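Local coordinates for protein metalloregulator ScaR (Streptococcus gordonii, PDB 3HRS) that probably acts as a manganese-activated transcriptional repressor of the DtxR/MntR family, binding DNA as a homodimer, at residues 73-78 against 99-104; 178-183 against 188-193. All coordinates share one frame; numbering follows the deposited sequence.

Interaction 1: residues 73-78 against 99-104. With SO4 (sulfate ion), chain C.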
ATOM      1  N   ARG A  73      13.636   6.571   2.587  1.00 43.50           N
ATOM      2  CA  ARG A  73      12.672   7.119   1.614  1.00 39.91           C
ATOM      3  C   ARG A  73      11.323   6.451   1.765  1.00 50.29           C
ATOM      4  O   ARG A  73      10.304   7.126   1.997  1.00 62.66           O
ATOM      5  CB  ARG A  73      13.129   6.990   0.172  1.00 51.77           C
ATOM      6  CG  ARG A  73      13.699   8.262  -0.384  1.00 58.94           C
ATOM      7  CD  ARG A  73      14.261   8.049  -1.786  1.00 57.20           C
ATOM      8  NE  ARG A  73      13.241   8.053  -2.830  1.00 51.52           N
ATOM      9  CZ  ARG A  73      12.633   9.148  -3.284  1.00 64.32           C
ATOM     10  NH1 ARG A  73      12.897  10.350  -2.774  1.00 63.01           N
ATOM     11  NH2 ARG A  73      11.735   9.044  -4.247  1.00 75.92           N
ATOM     12  N   LYS A  74      11.330   5.125   1.658  1.00 43.75           N
ATOM     13  CA  LYS A  74      10.102   4.338   1.680  1.00 44.67           C
ATOM     14  C   LYS A  74       9.314   4.662   2.937  1.00 50.82           C
ATOM     15  O   LYS A  74       8.151   5.098   2.876  1.00 52.96           O
ATOM     16  CB  LYS A  74      10.436   2.853   1.619  1.00 53.98           C
ATOM     17  CG  LYS A  74       9.324   1.986   1.083  1.00 53.68           C
ATOM     18  CD  LYS A  74       9.441   0.545   1.567  1.00 56.18           C
ATOM     19  CE  LYS A  74      10.239  -0.334   0.594  1.00 71.53           C
ATOM     20  NZ  LYS A  74      11.648  -0.529   0.973  1.00 69.87           N
ATOM     21  N   HIS A  75       9.986   4.503   4.073  1.00 52.39           N
ATOM     22  CA  HIS A  75       9.407   4.716   5.389  1.00 51.00           C
ATOM     23  C   HIS A  75       8.901   6.143   5.662  1.00 57.51           C
ATOM     24  O   HIS A  75       7.801   6.324   6.187  1.00 48.79           O
ATOM     25  CB  HIS A  75      10.450   4.383   6.414  1.00 52.86           C
ATOM     26  CG  HIS A  75      10.040   4.716   7.804  1.00 61.25           C
ATOM     27  ND1 HIS A  75       9.143   3.950   8.511  1.00 58.66           N
ATOM     28  CD2 HIS A  75      10.414   5.726   8.627  1.00 58.83           C
ATOM     29  CE1 HIS A  75       8.992   4.464   9.715  1.00 61.47           C
ATOM     30  NE2 HIS A  75       9.749   5.543   9.811  1.00 60.59           N
ATOM     31  N   ARG A  76       9.707   7.150   5.319  1.00 52.19           N
ATOM     32  CA  ARG A  76       9.259   8.521   5.495  1.00 48.20           C
ATOM     33  C   ARG A  76       8.218   8.981   4.454  1.00 53.41           C
ATOM     34  O   ARG A  76       7.335   9.750   4.778  1.00 52.32           O
ATOM     35  CB  ARG A  76      10.434   9.503   5.615  1.00 38.66           C
ATOM     36  CG  ARG A  76      11.179   9.311   6.919  1.00 48.92           C
ATOM     37  CD  ARG A  76      12.628   9.821   6.926  1.00 57.58           C
ATOM     38  NE  ARG A  76      13.242   9.482   8.211  1.00 66.56           N
ATOM     39  CZ  ARG A  76      14.432   9.906   8.628  1.00 66.60           C
ATOM     40  NH1 ARG A  76      15.173  10.711   7.872  1.00 65.51           N
ATOM     41  NH2 ARG A  76      14.881   9.524   9.817  1.00 59.13           N
ATOM     42  N   LEU A  77       8.296   8.539   3.207  1.00 53.97           N
ATOM     43  CA  LEU A  77       7.237   8.955   2.296  1.00 51.67           C
ATOM     44  C   LEU A  77       5.884   8.285   2.652  1.00 57.67           C
ATOM     45  O   LEU A  77       4.850   8.927   2.620  1.00 57.86           O
ATOM     46  CB  LEU A  77       7.616   8.749   0.839  1.00 46.54           C
ATOM     47  CG  LEU A  77       8.733   9.611   0.249  1.00 49.47           C
ATOM     48  CD1 LEU A  77       9.292   8.999  -1.055  1.00 49.57           C
ATOM     49  CD2 LEU A  77       8.213  10.954  -0.028  1.00 50.48           C
ATOM     50  N   ILE A  78       5.902   7.016   3.038  1.00 56.14           N
ATOM     51  CA  ILE A  78       4.688   6.374   3.526  1.00 48.86           C
ATOM     52  C   ILE A  78       4.197   7.125   4.768  1.00 60.13           C
ATOM     53  O   ILE A  78       3.004   7.356   4.952  1.00 58.76           O
ATOM     54  CB  ILE A  78       4.906   4.881   3.877  1.00 50.67           C
ATOM     55  CG1 ILE A  78       5.298   4.059   2.636  1.00 63.48           C
ATOM     56  CG2 ILE A  78       3.663   4.284   4.424  1.00 49.36           C
ATOM     57  CD1 ILE A  78       4.440   4.354   1.446  1.00 66.81           C
ATOM     58  N   VAL A  99       3.712  -2.947   7.717  1.00 83.13           N
ATOM     59  CA  VAL A  99       3.386  -3.938   6.698  1.00 81.55           C
ATOM     60  C   VAL A  99       3.372  -3.310   5.314  1.00 74.28           C
ATOM     61  O   VAL A  99       3.656  -3.981   4.331  1.00 82.58           O
ATOM     62  CB  VAL A  99       2.071  -4.696   6.974  1.00 85.26           C
ATOM     63  CG1 VAL A  99       2.015  -5.143   8.429  1.00 81.89           C
ATOM     64  CG2 VAL A  99       0.875  -3.828   6.641  1.00 98.57           C
ATOM     65  N   LEU A 100       3.055  -2.024   5.222  1.00 69.74           N
ATOM     66  CA  LEU A 100       3.067  -1.381   3.913  1.00 70.56           C
ATOM     67  C   LEU A 100       4.506  -1.229   3.463  1.00 73.79           C
ATOM     68  O   LEU A 100       4.820  -1.490   2.297  1.00 73.82           O
ATOM     69  CB  LEU A 100       2.340  -0.038   3.904  1.00 69.07           C
ATOM     70  CG  LEU A 100       0.838  -0.139   3.677  1.00 74.67           C
ATOM     71  CD1 LEU A 100       0.224  -0.929   4.804  1.00 81.31           C
ATOM     72  CD2 LEU A 100       0.209   1.245   3.623  1.00 76.35           C
ATOM     73  N   GLU A 101       5.375  -0.829   4.391  1.00 69.83           N
ATOM     74  CA  GLU A 101       6.808  -0.745   4.111  1.00 74.36           C
ATOM     75  C   GLU A 101       7.372  -2.066   3.585  1.00 82.11           C
ATOM     76  O   GLU A 101       8.242  -2.079   2.718  1.00 90.33           O
ATOM     77  CB  GLU A 101       7.587  -0.336   5.359  1.00 68.64           C
ATOM     78  CG  GLU A 101       7.581   1.135   5.634  1.00 77.75           C
ATOM     79  CD  GLU A 101       8.311   1.493   6.928  1.00 84.61           C
ATOM     80  OE1 GLU A 101       7.705   2.171   7.795  1.00 83.03           O
ATOM     81  OE2 GLU A 101       9.484   1.087   7.077  1.00 83.51           O
ATOM     82  N   HIS A 102       6.885  -3.177   4.121  1.00 84.55           N
ATOM     83  CA  HIS A 102       7.418  -4.489   3.762  1.00 91.00           C
ATOM     84  C   HIS A 102       6.781  -5.060   2.491  1.00 88.74           C
ATOM     85  O   HIS A 102       7.038  -6.203   2.109  1.00 92.59           O
ATOM     86  CB  HIS A 102       7.262  -5.453   4.943  1.00 95.74           C
ATOM     87  CG  HIS A 102       8.268  -5.226   6.030  1.00105.41           C
ATOM     88  ND1 HIS A 102       8.910  -6.258   6.681  1.00110.52           N
ATOM     89  CD2 HIS A 102       8.767  -4.082   6.555  1.00107.81           C
ATOM     90  CE1 HIS A 102       9.747  -5.761   7.573  1.00112.11           C
ATOM     91  NE2 HIS A 102       9.681  -4.442   7.516  1.00111.42           N
ATOM     92  N   THR A 103       5.994  -4.232   1.819  1.00 79.82           N
ATOM     93  CA  THR A 103       5.101  -4.703   0.790  1.00 72.67           C
ATOM     94  C   THR A 103       5.146  -3.858  -0.470  1.00 74.15           C
ATOM     95  O   THR A 103       5.310  -4.386  -1.566  1.00 80.06           O
ATOM     96  CB  THR A 103       3.675  -4.741   1.331  1.00 79.25           C
ATOM     97  OG1 THR A 103       3.550  -5.861   2.211  1.00 83.88           O
ATOM     98  CG2 THR A 103       2.644  -4.845   0.191  1.00 76.44           C
ATOM     99  N   VAL A 104       4.982  -2.549  -0.339  1.00 74.67           N
ATOM    100  CA  VAL A 104       4.962  -1.719  -1.532  1.00 68.23           C
ATOM    101  C   VAL A 104       6.303  -1.783  -2.227  1.00 70.17           C
ATOM    102  O   VAL A 104       7.357  -1.929  -1.581  1.00 71.44           O
ATOM    103  CB  VAL A 104       4.606  -0.257  -1.246  1.00 62.92           C
ATOM    104  CG1 VAL A 104       3.201  -0.160  -0.709  1.00 56.38           C
ATOM    105  CG2 VAL A 104       5.610   0.347  -0.289  1.00 60.12           C
TER
HETATM  106  S   SO4 C 216      14.230   8.068  13.122  1.00102.22           S
HETATM  107  O1  SO4 C 216      14.226   9.520  13.348  1.00100.60           O
HETATM  108  O2  SO4 C 216      15.603   7.665  12.835  1.00107.41           O
HETATM  109  O3  SO4 C 216      13.765   7.338  14.311  1.00 93.67           O
HETATM  110  O4  SO4 C 216      13.366   7.750  11.972  1.00 97.36           O
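His75 holds its CG anti to the backbone N (chi1 173°), while Glu101, with CG anti to its carbonyl carbon, runs extended beyond CG, and these two choices carry imidazole and carboxylate toward each other between the two helices. There ND1 of His75 donates to OE1 of Glu101, modelled at 2.4 Å, a length too short to be taken literally at this resolution. The carboxylate carbon lies at the ring edge, in its plane, but the two flat groups are turned 69° apart. Such a His-carboxylate bond between helices 62-84 and 90-101 sits in the metal-binding and dimerisation domain of the DtxR/MntR family, beside the site that takes zinc in another structure of this protein. In this metal-free chain the other ring nitrogen of His75 hydrogen-bonds to Asp159, one of the zinc ligands, which places the ring between two carboxylates. Lys74 bends at its third and fourth torsions, laying CD 3.1 Å from the carbonyl O of Glu101 where helix 90-101 ends, with CE 3.9 Å from O of Val104. From the same helix as His75, Arg76 reaches a sulfate ion edge-on, its NH2 donating to O4 at 3.2 Å.

Interaction 2: residues 178-183 against 188-193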
ATOM      1  N   ILE A 178      10.905  25.707  22.612  1.00115.15           N
ATOM      2  CA  ILE A 178      11.402  24.975  23.758  1.00110.18           C
ATOM      3  C   ILE A 178      12.455  25.808  24.467  1.00117.56           C
ATOM      4  O   ILE A 178      13.394  26.289  23.832  1.00122.48           O
ATOM      5  CB  ILE A 178      11.999  23.620  23.288  1.00109.64           C
ATOM      6  CG1 ILE A 178      10.899  22.560  23.213  1.00113.32           C
ATOM      7  CG2 ILE A 178      13.111  23.146  24.187  1.00107.64           C
ATOM      8  CD1 ILE A 178       9.979  22.572  24.413  1.00119.09           C
ATOM      9  N   ARG A 179      12.280  26.009  25.774  1.00114.50           N
ATOM     10  CA  ARG A 179      13.306  26.655  26.573  1.00121.72           C
ATOM     11  C   ARG A 179      14.140  25.603  27.295  1.00113.27           C
ATOM     12  O   ARG A 179      13.645  24.910  28.187  1.00109.88           O
ATOM     13  CB  ARG A 179      12.691  27.589  27.610  1.00145.54           C
ATOM     14  CG  ARG A 179      12.033  28.864  27.085  1.00161.04           C
ATOM     15  CD  ARG A 179      11.571  29.709  28.287  1.00173.48           C
ATOM     16  NE  ARG A 179      10.815  30.905  27.917  1.00181.25           N
ATOM     17  CZ  ARG A 179      10.037  31.583  28.757  1.00186.54           C
ATOM     18  NH1 ARG A 179       9.903  31.174  30.015  1.00188.41           N
ATOM     19  NH2 ARG A 179       9.384  32.664  28.342  1.00187.59           N
ATOM     20  N   PHE A 180      15.404  25.489  26.899  1.00110.43           N
ATOM     21  CA  PHE A 180      16.365  24.625  27.573  1.00110.53           C
ATOM     22  C   PHE A 180      16.906  25.338  28.803  1.00121.76           C
ATOM     23  O   PHE A 180      17.414  26.451  28.694  1.00131.20           O
ATOM     24  CB  PHE A 180      17.528  24.314  26.634  1.00105.12           C
ATOM     25  CG  PHE A 180      18.502  23.303  27.178  1.00108.33           C
ATOM     26  CD1 PHE A 180      18.079  22.284  28.019  1.00109.58           C
ATOM     27  CD2 PHE A 180      19.837  23.347  26.812  1.00112.26           C
ATOM     28  CE1 PHE A 180      18.974  21.341  28.501  1.00110.26           C
ATOM     29  CE2 PHE A 180      20.739  22.405  27.293  1.00114.35           C
ATOM     30  CZ  PHE A 180      20.306  21.403  28.135  1.00112.78           C
ATOM     31  N   LEU A 181      16.804  24.706  29.971  1.00122.09           N
ATOM     32  CA  LEU A 181      17.334  25.300  31.200  1.00128.86           C
ATOM     33  C   LEU A 181      18.650  24.651  31.609  1.00130.38           C
ATOM     34  O   LEU A 181      19.130  24.862  32.714  1.00131.25           O
ATOM     35  CB  LEU A 181      16.324  25.190  32.341  1.00128.63           C
ATOM     36  CG  LEU A 181      14.937  25.728  32.002  1.00131.59           C
ATOM     37  CD1 LEU A 181      13.924  25.331  33.064  1.00133.78           C
ATOM     38  CD2 LEU A 181      14.991  27.236  31.825  1.00135.08           C
ATOM     39  N   GLY A 182      19.220  23.850  30.714  1.00129.65           N
ATOM     40  CA  GLY A 182      20.507  23.225  30.955  1.00124.82           C
ATOM     41  C   GLY A 182      20.425  21.856  31.600  1.00120.87           C
ATOM     42  O   GLY A 182      19.398  21.459  32.154  1.00119.50           O
ATOM     43  N   TYR A 183      21.521  21.119  31.507  1.00120.65           N
ATOM     44  CA  TYR A 183      21.671  19.878  32.243  1.00124.29           C
ATOM     45  C   TYR A 183      22.017  20.216  33.696  1.00127.20           C
ATOM     46  O   TYR A 183      22.969  20.953  33.946  1.00126.32           O
ATOM     47  CB  TYR A 183      22.801  19.059  31.618  1.00124.18           C
ATOM     48  CG  TYR A 183      22.963  17.663  32.171  1.00125.19           C
ATOM     49  CD1 TYR A 183      22.406  16.575  31.520  1.00123.15           C
ATOM     50  CD2 TYR A 183      23.684  17.429  33.331  1.00126.15           C
ATOM     51  CE1 TYR A 183      22.556  15.292  32.009  1.00125.00           C
ATOM     52  CE2 TYR A 183      23.839  16.147  33.832  1.00127.42           C
ATOM     53  CZ  TYR A 183      23.273  15.083  33.164  1.00127.36           C
ATOM     54  OH  TYR A 183      23.418  13.803  33.648  1.00128.96           O
ATOM     55  N   HIS A 188      21.045  14.799  36.980  1.00131.86           N
ATOM     56  CA  HIS A 188      21.104  13.952  35.799  1.00129.72           C
ATOM     57  C   HIS A 188      19.911  14.221  34.894  1.00121.24           C
ATOM     58  O   HIS A 188      19.538  13.378  34.083  1.00121.42           O
ATOM     59  CB  HIS A 188      21.179  12.472  36.186  1.00137.66           C
ATOM     60  CG  HIS A 188      22.574  11.923  36.221  1.00150.48           C
ATOM     61  ND1 HIS A 188      23.459  12.193  37.245  1.00159.14           N
ATOM     62  CD2 HIS A 188      23.234  11.111  35.360  1.00151.79           C
ATOM     63  CE1 HIS A 188      24.604  11.576  37.009  1.00160.87           C
ATOM     64  NE2 HIS A 188      24.493  10.909  35.873  1.00156.10           N
ATOM     65  N   LEU A 189      19.322  15.405  35.028  1.00116.26           N
ATOM     66  CA  LEU A 189      18.131  15.750  34.259  1.00111.31           C
ATOM     67  C   LEU A 189      18.324  16.914  33.297  1.00114.03           C
ATOM     68  O   LEU A 189      19.250  17.717  33.426  1.00116.41           O
ATOM     69  CB  LEU A 189      16.958  16.061  35.189  1.00104.35           C
ATOM     70  CG  LEU A 189      16.620  14.978  36.207  1.00 99.06           C
ATOM     71  CD1 LEU A 189      15.436  15.416  37.059  1.00 98.48           C
ATOM     72  CD2 LEU A 189      16.348  13.640  35.512  1.00 90.19           C
ATOM     73  N   TYR A 190      17.430  16.986  32.320  1.00112.96           N
ATOM     74  CA  TYR A 190      17.356  18.134  31.440  1.00107.79           C
ATOM     75  C   TYR A 190      16.068  18.881  31.742  1.00109.19           C
ATOM     76  O   TYR A 190      14.998  18.284  31.858  1.00107.81           O
ATOM     77  CB  TYR A 190      17.416  17.694  29.976  1.00 96.41           C
ATOM     78  CG  TYR A 190      18.736  17.059  29.601  1.00 93.10           C
ATOM     79  CD1 TYR A 190      19.705  17.777  28.905  1.00 94.80           C
ATOM     80  CD2 TYR A 190      19.019  15.748  29.953  1.00 93.35           C
ATOM     81  CE1 TYR A 190      20.920  17.201  28.568  1.00 98.50           C
ATOM     82  CE2 TYR A 190      20.223  15.160  29.616  1.00 98.74           C
ATOM     83  CZ  TYR A 190      21.172  15.889  28.925  1.00104.60           C
ATOM     84  OH  TYR A 190      22.376  15.296  28.604  1.00111.29           O
ATOM     85  N   SER A 191      16.183  20.193  31.888  1.00112.25           N
ATOM     86  CA  SER A 191      15.035  21.022  32.214  1.00113.07           C
ATOM     87  C   SER A 191      14.520  21.742  30.971  1.00111.30           C
ATOM     88  O   SER A 191      15.283  22.378  30.241  1.00110.20           O
ATOM     89  CB  SER A 191      15.411  22.027  33.306  1.00115.79           C
ATOM     90  OG  SER A 191      16.174  21.406  34.331  1.00118.45           O
ATOM     91  N   LEU A 192      13.222  21.634  30.724  1.00110.09           N
ATOM     92  CA  LEU A 192      12.629  22.293  29.569  1.00111.04           C
ATOM     93  C   LEU A 192      11.410  23.107  29.966  1.00115.24           C
ATOM     94  O   LEU A 192      10.725  22.786  30.937  1.00107.47           O
ATOM     95  CB  LEU A 192      12.243  21.271  28.488  1.00103.59           C
ATOM     96  CG  LEU A 192      13.404  20.582  27.767  1.00101.22           C
ATOM     97  CD1 LEU A 192      12.921  19.461  26.856  1.00 96.94           C
ATOM     98  CD2 LEU A 192      14.223  21.593  26.991  1.00101.41           C
ATOM     99  N   GLU A 193      11.143  24.152  29.188  1.00126.51           N
ATOM    100  CA  GLU A 193       9.972  24.995  29.376  1.00140.34           C
ATOM    101  C   GLU A 193       9.057  24.895  28.157  1.00136.34           C
ATOM    102  O   GLU A 193       9.178  25.670  27.201  1.00134.29           O
ATOM    103  CB  GLU A 193      10.408  26.443  29.597  1.00156.85           C
ATOM    104  CG  GLU A 193       9.339  27.354  30.165  1.00166.76           C
ATOM    105  CD  GLU A 193       9.214  27.213  31.659  1.00175.11           C
ATOM    106  OE1 GLU A 193       8.511  28.045  32.273  1.00185.38           O
ATOM    107  OE2 GLU A 193       9.823  26.272  32.218  1.00171.87           O
TER
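With CG anti to the backbone N (chi1 -173°), Tyr183 swings its ring edge toward the face of Tyr190 in a T-shaped stack, planes 80° apart, although the ring atoms are modelled too close and the exact spacing is doubtful. Tyr190 in turn offers its own edge to Phe180, where CE1 of Phe180 comes 3.7 Å from CD1 of Tyr190. Leu192 extends this apolar face, crossing Ile178 and touching Phe180 through its CD2 branch. Along the backbone of this antiparallel hairpin the register slips by one between Phe180 and Tyr183, a beta bulge in which Leu181 and Gly182 both face Ser191. N of Leu181 gives the firm bond to O of Ser191 at 2.8 Å, while the return bond from N of Ser191 to O of Gly182 is weak. On the face of Arg179 and Glu193 the aliphatic parts still touch, but the charged ends do not pair: NH1 of Arg179 stays 4.1 Å from OE1 of Glu193, with guanidinium and carboxylate planes nearly parallel, and Arg179 is exposed to solvent. At the turn end, OH of Tyr183 lies toward the rim of one face of the His188 ring, whose ND1 hydrogen-bonds to O of Phe186. Strand 150-157 flanks the hairpin beside Phe180, strand 197-201 bonds to Tyr190 and Leu192 on the other side, and Leu143 packs against Phe180 and Leu192 within the SH3-like FeoA domain.

In the fold
Interactions 1 and 2 lie on opposite sides of the chain's centre, with centres about 35 Å apart and nearest atoms about 19 Å apart, and share no secondary-structure element. Interaction 1 joins two helices through one polar pair and the aliphatic part of a lysine, with Ile78 beside them, at the edge of a metal site, and its segment 99-104 also meets the second subunit. Interaction 2 joins neighbouring strands of one sheet through backbone bonds and an aromatic-aliphatic layer, away from the annotated sites and untouched by the other subunit. Both are partly buried, but interaction 2 buries about twice the surface, with an apolar face of Phe180, Tyr190 and Leu192 and, away from it, a mixed side including Arg179 and Glu193.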